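Local coordinates for protein carbohydrate esterase family 2 (CE2) (Chaetomium olivicolor, PDB 4XVH) that probably removes acetyl groups from xylan or related plant polysaccharides, as a family 2 carbohydrate esterase with a carbohydrate-binding beta-sandwich domain, at residues G165-F170 with V228-D233; K237-I242 with F251-S256. All blocks are in the same frame, centred on the assembly; numbering follows the deposited sequence.

From the N terminus, the chain first builds a beta-sandwich domain and then enters the parallel sheet of the hydrolase domain. After strand 155-160 it runs into the loop that holds 165-170. Interaction 1 closes a long excursion of 57 residues, which includes strand 207-211, by bringing that loop against the start of helix 228-243. Interaction 2 follows in series. It closes a short connection of eight residues between the later part of the same helix and strand 250-254. The two neither nest nor cross. Their centres lie about 12 Å apart, and helix 228-243 joins the pocket-side loop to the sheet. Leu-166 CD1 touches Phe-238 CD2 at 3.9 Å where they meet.

Interaction 1. Residues G165-F170 with V228-D233; sequences GLIRNF and VAAYTD. With PEU (2,5,8,11,14,17,20,23,26,29,32,35,38,41,44,47,50,53,56,59,62,65,68,71,74,77,80-heptacosaoxadooctacontan-82-ol), chain C.
Leu-166 and Ile-167 are the two bumps that the loop 165-170 pushes against the helix 228-233. The CD2 branch of Leu-166 seats between the ring and the backbone of Tyr-231. It approaches the ring obliquely, 3.8 Å from Tyr-231 CD1. The same methyl sits 3.5 Å from Tyr-231 O. The leucine lies crosswise to the tyrosine. With chi1 at 176°, Leu-166 CG lies opposite the backbone N, and this carries CD2 onto Tyr-231. Leu-166 also touches Ala-234 and Met-235 further along the same helix.

Ile-167 seats against the backbone and CB atoms at Ala-230 and Tyr-231. Its CG2 lies 3.9 Å from Ala-230 O, and its CD1 lies 4.0 Å from Tyr-231 N. CD1 also settles against both CB atoms, at 4.3 Å from Ala-230 CB and 4.3 Å from Tyr-231 CB. With an alanine in place of Ile-167, the CD1 and CG2 contacts would go, and a gap would probably open between the loop and the helix.

Polar bonds fix the loop and the ring. Gly-165 N donates to Asn-169 OD1 at 2.7 Å, in the carbonyl plane, across the turn. Asp-216 takes the backbone N of both Leu-166 and Ile-167. Tyr-231 OH is held by Leu-212 O and Gln-274.

Phe-170 lies far from the helix, at the bound polyether. PEU CAR stands over the centre of one Phe-170 face, 3.8 Å above its plane, and OAQ is nearest CG. The loop thus contributes Phe-170 to the ligand pocket of an SGNH (GDSL-like) hydrolase domain and rests Leu-166 and Ile-167 on a flanking helix.

Interaction 2. Residues K237-I242 with F251-S256; sequences KFVQDI and FFLLNS
Val-239 covers one face of the Phe-251 ring in a CH-pi contact. Its CG1 methyl stands 3.7 Å from the centroid of the Phe-251 ring and only 7° off the ring normal, so it sits almost over the centre. A chi1 of 168° puts CG1 above the ring and leaves CG2 between Phe-251 CD2 and Leu-253. The two side chains, valine and phenylalanine, run antiparallel alongside each other.

The remaining contacts across the pair are apolar. Ile-242 comes to the edge of the same ring, near its plane, with its CG2 3.7 Å from Phe-251 CE2. The phenylalanine is therefore gripped on a face and at an edge by residues three apart on the helix. Val-239 CG2 reaches Leu-253 CD2 at 4.1 Å, a lighter touch. All four residues are buried. Ile-242 CD1 also lies over one face of the Phe-238 ring, offset to its rim, one turn earlier.

These contacts pack a helix on the parallel sheet of the SGNH hydrolase domain, an alpha/beta/alpha fold. The helix 237-242 and the strand 251-254 run nearly antiparallel, at 155°, as expected where a helix leads into the next strand of a beta-alpha-beta unit. Their axes are 10.9 Å apart at the closest. Val-239 also touches Ile-210 of the adjacent strand and Leu-285 of helix 270-285.

The salt bridge runs along the helix. Lys-237 NZ pairs with Asp-241, 3.0 Å from Asp-241 OD2. It also bonds to OD1, and both oxygens use their syn lone pairs, so the ammonium bridges the carboxylate one turn on. Lys-244 is a further, long and weak partner of Asp-241 OD1.

Interaction 1. Residues G165-F170 with V228-D233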
loop_
_atom_site.group_PDB
_atom_site.type_symbol
_atom_site.label_atom_id
_atom_site.label_comp_id
_atom_site.label_asym_id
_atom_site.label_seq_id
_atom_site.Cartn_x
_atom_site.Cartn_y
_atom_site.Cartn_z
ATOM N N GLY A 165 0.505 -3.196 -13.285
ATOM C CA GLY A 165 1.913 -3.360 -13.564
ATOM C C GLY A 165 2.652 -2.046 -13.796
ATOM O O GLY A 165 2.096 -0.956 -13.659
ATOM N N LEU A 166 3.924 -2.180 -14.141
ATOM C CA LEU A 166 4.776 -1.075 -14.527
ATOM C C LEU A 166 4.642 -0.734 -16.020
ATOM O O LEU A 166 4.483 0.431 -16.375
ATOM C CB LEU A 166 6.224 -1.428 -14.208
ATOM C CG LEU A 166 7.332 -0.448 -14.609
ATOM C CD1 LEU A 166 7.168 0.886 -13.833
ATOM C CD2 LEU A 166 8.718 -1.060 -14.381
ATOM N N ILE A 167 4.761 -1.738 -16.895
ATOM C CA ILE A 167 4.597 -1.506 -18.336
ATOM C C ILE A 167 3.342 -2.190 -18.875
ATOM O O ILE A 167 2.812 -1.765 -19.873
ATOM C CB ILE A 167 5.816 -1.982 -19.169
ATOM C CG1 ILE A 167 6.017 -3.488 -19.067
ATOM C CG2 ILE A 167 7.068 -1.290 -18.705
ATOM C CD1 ILE A 167 7.037 -3.996 -20.068
ATOM N N ARG A 168 2.854 -3.233 -18.202
ATOM C CA ARG A 168 1.611 -3.850 -18.632
ATOM C C ARG A 168 0.955 -4.518 -17.438
ATOM O O ARG A 168 1.636 -5.016 -16.553
ATOM C CB ARG A 168 1.856 -4.856 -19.779
ATOM C CG ARG A 168 2.721 -6.068 -19.418
ATOM C CD ARG A 168 3.046 -6.937 -20.662
ATOM N NE ARG A 168 3.585 -8.242 -20.271
ATOM C CZ ARG A 168 3.849 -9.237 -21.131
ATOM N NH1 ARG A 168 3.659 -9.079 -22.442
ATOM N NH2 ARG A 168 4.335 -10.398 -20.679
ATOM N N ASN A 169 -0.374 -4.500 -17.414
ATOM C CA ASN A 169 -1.116 -5.052 -16.295
ATOM C C ASN A 169 -1.303 -6.569 -16.398
ATOM O O ASN A 169 -0.697 -7.213 -17.274
ATOM C CB ASN A 169 -2.460 -4.346 -16.183
ATOM C CG ASN A 169 -2.307 -2.853 -15.876
ATOM O OD1 ASN A 169 -1.420 -2.446 -15.100
ATOM N ND2 ASN A 169 -3.155 -2.030 -16.504
ATOM N N PHE A 170 -2.122 -7.117 -15.498
ATOM C CA PHE A 170 -2.359 -8.555 -15.403
ATOM C C PHE A 170 -2.772 -9.110 -16.771
ATOM O O PHE A 170 -3.469 -8.441 -17.534
ATOM C CB PHE A 170 -3.427 -8.851 -14.333
ATOM C CG PHE A 170 -3.868 -10.302 -14.265
ATOM C CD1 PHE A 170 -3.151 -11.229 -13.522
ATOM C CD2 PHE A 170 -5.011 -10.728 -14.933
ATOM C CE1 PHE A 170 -3.543 -12.562 -13.459
ATOM C CE2 PHE A 170 -5.417 -12.077 -14.878
ATOM C CZ PHE A 170 -4.679 -12.994 -14.137
ATOM N N VAL A 228 12.031 -7.441 -21.605
ATOM C CA VAL A 228 12.820 -7.181 -20.404
ATOM C C VAL A 228 13.481 -5.814 -20.422
ATOM O O VAL A 228 13.521 -5.111 -19.391
ATOM C CB VAL A 228 13.887 -8.256 -20.194
ATOM C CG1 VAL A 228 14.754 -7.927 -18.980
ATOM C CG2 VAL A 228 13.212 -9.608 -19.986
ATOM N N ALA A 229 13.974 -5.433 -21.597
ATOM C CA ALA A 229 14.646 -4.166 -21.767
ATOM C C ALA A 229 13.672 -3.043 -21.484
ATOM O O ALA A 229 14.018 -2.069 -20.813
ATOM C CB ALA A 229 15.228 -4.042 -23.176
ATOM N N ALA A 230 12.445 -3.186 -21.981
ATOM C CA ALA A 230 11.409 -2.181 -21.736
ATOM C C ALA A 230 11.042 -2.134 -20.256
ATOM O O ALA A 230 10.832 -1.054 -19.693
ATOM C CB ALA A 230 10.185 -2.461 -22.579
ATOM N N TYR A 231 10.980 -3.293 -19.607
ATOM C CA TYR A 231 10.664 -3.320 -18.163
ATOM C C TYR A 231 11.749 -2.559 -17.373
ATOM O O TYR A 231 11.464 -1.682 -16.542
ATOM C CB TYR A 231 10.543 -4.766 -17.689
ATOM C CG TYR A 231 10.380 -4.969 -16.191
ATOM C CD1 TYR A 231 9.187 -4.650 -15.544
ATOM C CD2 TYR A 231 11.410 -5.522 -15.445
ATOM C CE1 TYR A 231 9.047 -4.844 -14.177
ATOM C CE2 TYR A 231 11.292 -5.716 -14.081
ATOM C CZ TYR A 231 10.120 -5.393 -13.443
ATOM O OH TYR A 231 10.029 -5.615 -12.083
ATOM N N THR A 232 12.999 -2.875 -17.683
ATOM C CA THR A 232 14.147 -2.199 -17.086
ATOM C C THR A 232 14.120 -0.689 -17.345
ATOM O O THR A 232 14.275 0.118 -16.421
ATOM C CB THR A 232 15.454 -2.773 -17.653
ATOM O OG1 THR A 232 15.460 -4.198 -17.512
ATOM C CG2 THR A 232 16.668 -2.171 -16.938
ATOM N N ASP A 233 13.967 -0.321 -18.623
ATOM C CA ASP A 233 13.942 1.087 -19.013
ATOM C C ASP A 233 12.827 1.833 -18.270
ATOM O O ASP A 233 13.008 2.972 -17.855
ATOM C CB ASP A 233 13.734 1.245 -20.522
ATOM C CG ASP A 233 14.961 0.860 -21.361
ATOM O OD1 ASP A 233 16.064 0.665 -20.811
ATOM O OD2 ASP A 233 14.802 0.764 -22.608
HETATM C CAA PEU C . -16.992 -0.665 -7.398
HETATM O OAB PEU C . -16.824 -1.943 -8.036
HETATM C CAC PEU C . -17.055 -1.891 -9.497
HETATM C CAD PEU C . -16.931 -3.189 -10.382
HETATM O OAE PEU C . -17.858 -4.236 -10.005
HETATM C CAF PEU C . -17.642 -4.766 -8.659
HETATM C CAG PEU C . -16.445 -5.675 -8.330
HETATM O OAH PEU C . -15.123 -5.201 -8.629
HETATM C CAI PEU C . -14.115 -6.103 -8.091
HETATM C CAJ PEU C . -12.706 -5.801 -8.613
HETATM O OAK PEU C . -11.730 -6.692 -8.009
HETATM C CAL PEU C . -10.533 -6.706 -8.814
HETATM C CAM PEU C . -9.437 -7.624 -8.284
HETATM O OAN PEU C . -8.484 -7.648 -9.366
HETATM C CAO PEU C . -7.378 -8.556 -9.163
HETATM C CAP PEU C . -6.971 -8.718 -10.613
HETATM O OAQ PEU C . -5.900 -9.534 -11.148
HETATM C CAR PEU C . -5.860 -10.953 -10.799
HETATM C CAS PEU C . -5.346 -11.426 -9.416
HETATM O OAT PEU C . -3.920 -11.108 -9.159
HETATM C CAU PEU C . -3.564 -9.693 -9.126
HETATM C CAV PEU C . -2.054 -9.487 -8.879
HETATM O OAW PEU C . -1.592 -8.115 -8.791
#

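Interaction 2. Residues K237-I242 with F251-S256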
loop_
_atom_site.group_PDB
_atom_site.type_symbol
_atom_site.label_atom_id
_atom_site.label_comp_id
_atom_site.label_asym_id
_atom_site.label_seq_id
_atom_site.Cartn_x
_atom_site.Cartn_y
_atom_site.Cartn_z
ATOM N N LYS A 237 12.855 5.014 -15.654
ATOM C CA LYS A 237 12.060 6.201 -15.931
ATOM C C LYS A 237 11.059 6.544 -14.800
ATOM O O LYS A 237 10.860 7.719 -14.464
ATOM C CB LYS A 237 11.329 6.004 -17.267
ATOM C CG LYS A 237 10.498 7.190 -17.721
ATOM C CD LYS A 237 11.372 8.431 -17.941
ATOM C CE LYS A 237 10.603 9.511 -18.724
ATOM N NZ LYS A 237 9.191 9.608 -18.206
ATOM N N PHE A 238 10.433 5.516 -14.218
ATOM C CA PHE A 238 9.456 5.714 -13.148
ATOM C C PHE A 238 10.154 6.359 -11.924
ATOM O O PHE A 238 9.675 7.336 -11.367
ATOM C CB PHE A 238 8.792 4.384 -12.758
ATOM C CG PHE A 238 7.647 4.528 -11.772
ATOM C CD1 PHE A 238 6.910 5.705 -11.712
ATOM C CD2 PHE A 238 7.322 3.495 -10.910
ATOM C CE1 PHE A 238 5.860 5.856 -10.792
ATOM C CE2 PHE A 238 6.277 3.626 -9.998
ATOM C CZ PHE A 238 5.539 4.838 -9.947
ATOM N N VAL A 239 11.298 5.819 -11.543
ATOM C CA VAL A 239 12.058 6.421 -10.470
ATOM C C VAL A 239 12.478 7.853 -10.834
ATOM O O VAL A 239 12.319 8.781 -10.026
ATOM C CB VAL A 239 13.280 5.555 -10.118
ATOM C CG1 VAL A 239 14.224 6.314 -9.201
ATOM C CG2 VAL A 239 12.799 4.221 -9.444
ATOM N N GLN A 240 12.983 8.060 -12.049
ATOM C CA GLN A 240 13.375 9.401 -12.436
ATOM C C GLN A 240 12.162 10.335 -12.349
ATOM O O GLN A 240 12.282 11.468 -11.875
ATOM C CB GLN A 240 13.984 9.394 -13.836
ATOM C CG GLN A 240 15.376 8.778 -13.860
ATOM C CD GLN A 240 15.900 8.528 -15.261
ATOM O OE1 GLN A 240 15.143 8.497 -16.225
ATOM N NE2 GLN A 240 17.204 8.357 -15.377
ATOM N N ASP A 241 10.990 9.854 -12.774
ATOM C CA ASP A 241 9.775 10.675 -12.699
ATOM C C ASP A 241 9.420 11.014 -11.234
ATOM O O ASP A 241 9.024 12.153 -10.935
ATOM C CB ASP A 241 8.596 9.976 -13.378
ATOM C CG ASP A 241 8.726 9.945 -14.896
ATOM O OD1 ASP A 241 9.545 10.703 -15.460
ATOM O OD2 ASP A 241 8.003 9.158 -15.521
ATOM N N ILE A 242 9.586 10.059 -10.319
ATOM C CA ILE A 242 9.301 10.346 -8.908
ATOM C C ILE A 242 10.332 11.336 -8.336
ATOM O O ILE A 242 10.009 12.190 -7.494
ATOM C CB ILE A 242 9.273 9.039 -8.058
ATOM C CG1 ILE A 242 8.204 8.097 -8.619
ATOM C CG2 ILE A 242 9.011 9.335 -6.565
ATOM C CD1 ILE A 242 8.223 6.727 -7.974
ATOM N N PHE A 251 15.461 4.963 -3.093
ATOM C CA PHE A 251 14.468 4.081 -3.701
ATOM C C PHE A 251 14.812 2.616 -3.432
ATOM O O PHE A 251 15.987 2.201 -3.559
ATOM C CB PHE A 251 14.375 4.365 -5.218
ATOM C CG PHE A 251 13.746 5.700 -5.525
ATOM C CD1 PHE A 251 14.467 6.870 -5.333
ATOM C CD2 PHE A 251 12.410 5.775 -5.920
ATOM C CE1 PHE A 251 13.908 8.104 -5.583
ATOM C CE2 PHE A 251 11.818 6.989 -6.171
ATOM C CZ PHE A 251 12.564 8.173 -5.992
ATOM N N PHE A 252 13.785 1.844 -3.084
ATOM C CA PHE A 252 13.914 0.444 -2.717
ATOM C C PHE A 252 13.073 -0.388 -3.674
ATOM O O PHE A 252 11.834 -0.381 -3.612
ATOM C CB PHE A 252 13.517 0.260 -1.242
ATOM C CG PHE A 252 14.436 1.026 -0.322
ATOM C CD1 PHE A 252 14.195 2.376 -0.053
ATOM C CD2 PHE A 252 15.625 0.462 0.129
ATOM C CE1 PHE A 252 15.077 3.131 0.718
ATOM C CE2 PHE A 252 16.527 1.238 0.929
ATOM C CZ PHE A 252 16.230 2.561 1.217
ATOM N N LEU A 253 13.771 -1.086 -4.566
ATOM C CA LEU A 253 13.160 -1.833 -5.664
ATOM C C LEU A 253 13.162 -3.328 -5.367
ATOM O O LEU A 253 14.216 -3.953 -5.237
ATOM C CB LEU A 253 13.906 -1.547 -6.975
ATOM C CG LEU A 253 14.168 -0.067 -7.293
ATOM C CD1 LEU A 253 14.773 0.128 -8.706
ATOM C CD2 LEU A 253 12.939 0.809 -7.160
ATOM N N LEU A 254 11.982 -3.898 -5.234
ATOM C CA LEU A 254 11.865 -5.293 -4.801
ATOM C C LEU A 254 11.481 -6.222 -5.939
ATOM O O LEU A 254 10.697 -5.862 -6.804
ATOM C CB LEU A 254 10.802 -5.445 -3.700
ATOM C CG LEU A 254 11.121 -5.059 -2.251
ATOM C CD1 LEU A 254 11.316 -3.551 -2.075
ATOM C CD2 LEU A 254 9.978 -5.599 -1.316
ATOM N N ASN A 255 11.998 -7.444 -5.901
ATOM C CA ASN A 255 11.506 -8.455 -6.791
ATOM C C ASN A 255 10.322 -9.171 -6.109
ATOM O O ASN A 255 9.945 -8.870 -4.959
ATOM C CB ASN A 255 12.633 -9.426 -7.177
ATOM C CG ASN A 255 13.316 -10.017 -5.976
ATOM O OD1 ASN A 255 12.839 -9.863 -4.866
ATOM N ND2 ASN A 255 14.443 -10.708 -6.194
ATOM N N SER A 256 9.742 -10.120 -6.807
ATOM C CA SER A 256 8.431 -10.641 -6.418
ATOM C C SER A 256 8.477 -11.980 -5.693
ATOM O O SER A 256 9.031 -12.947 -6.218
ATOM C CB SER A 256 7.570 -10.810 -7.663
ATOM O OG SER A 256 6.386 -11.479 -7.310
#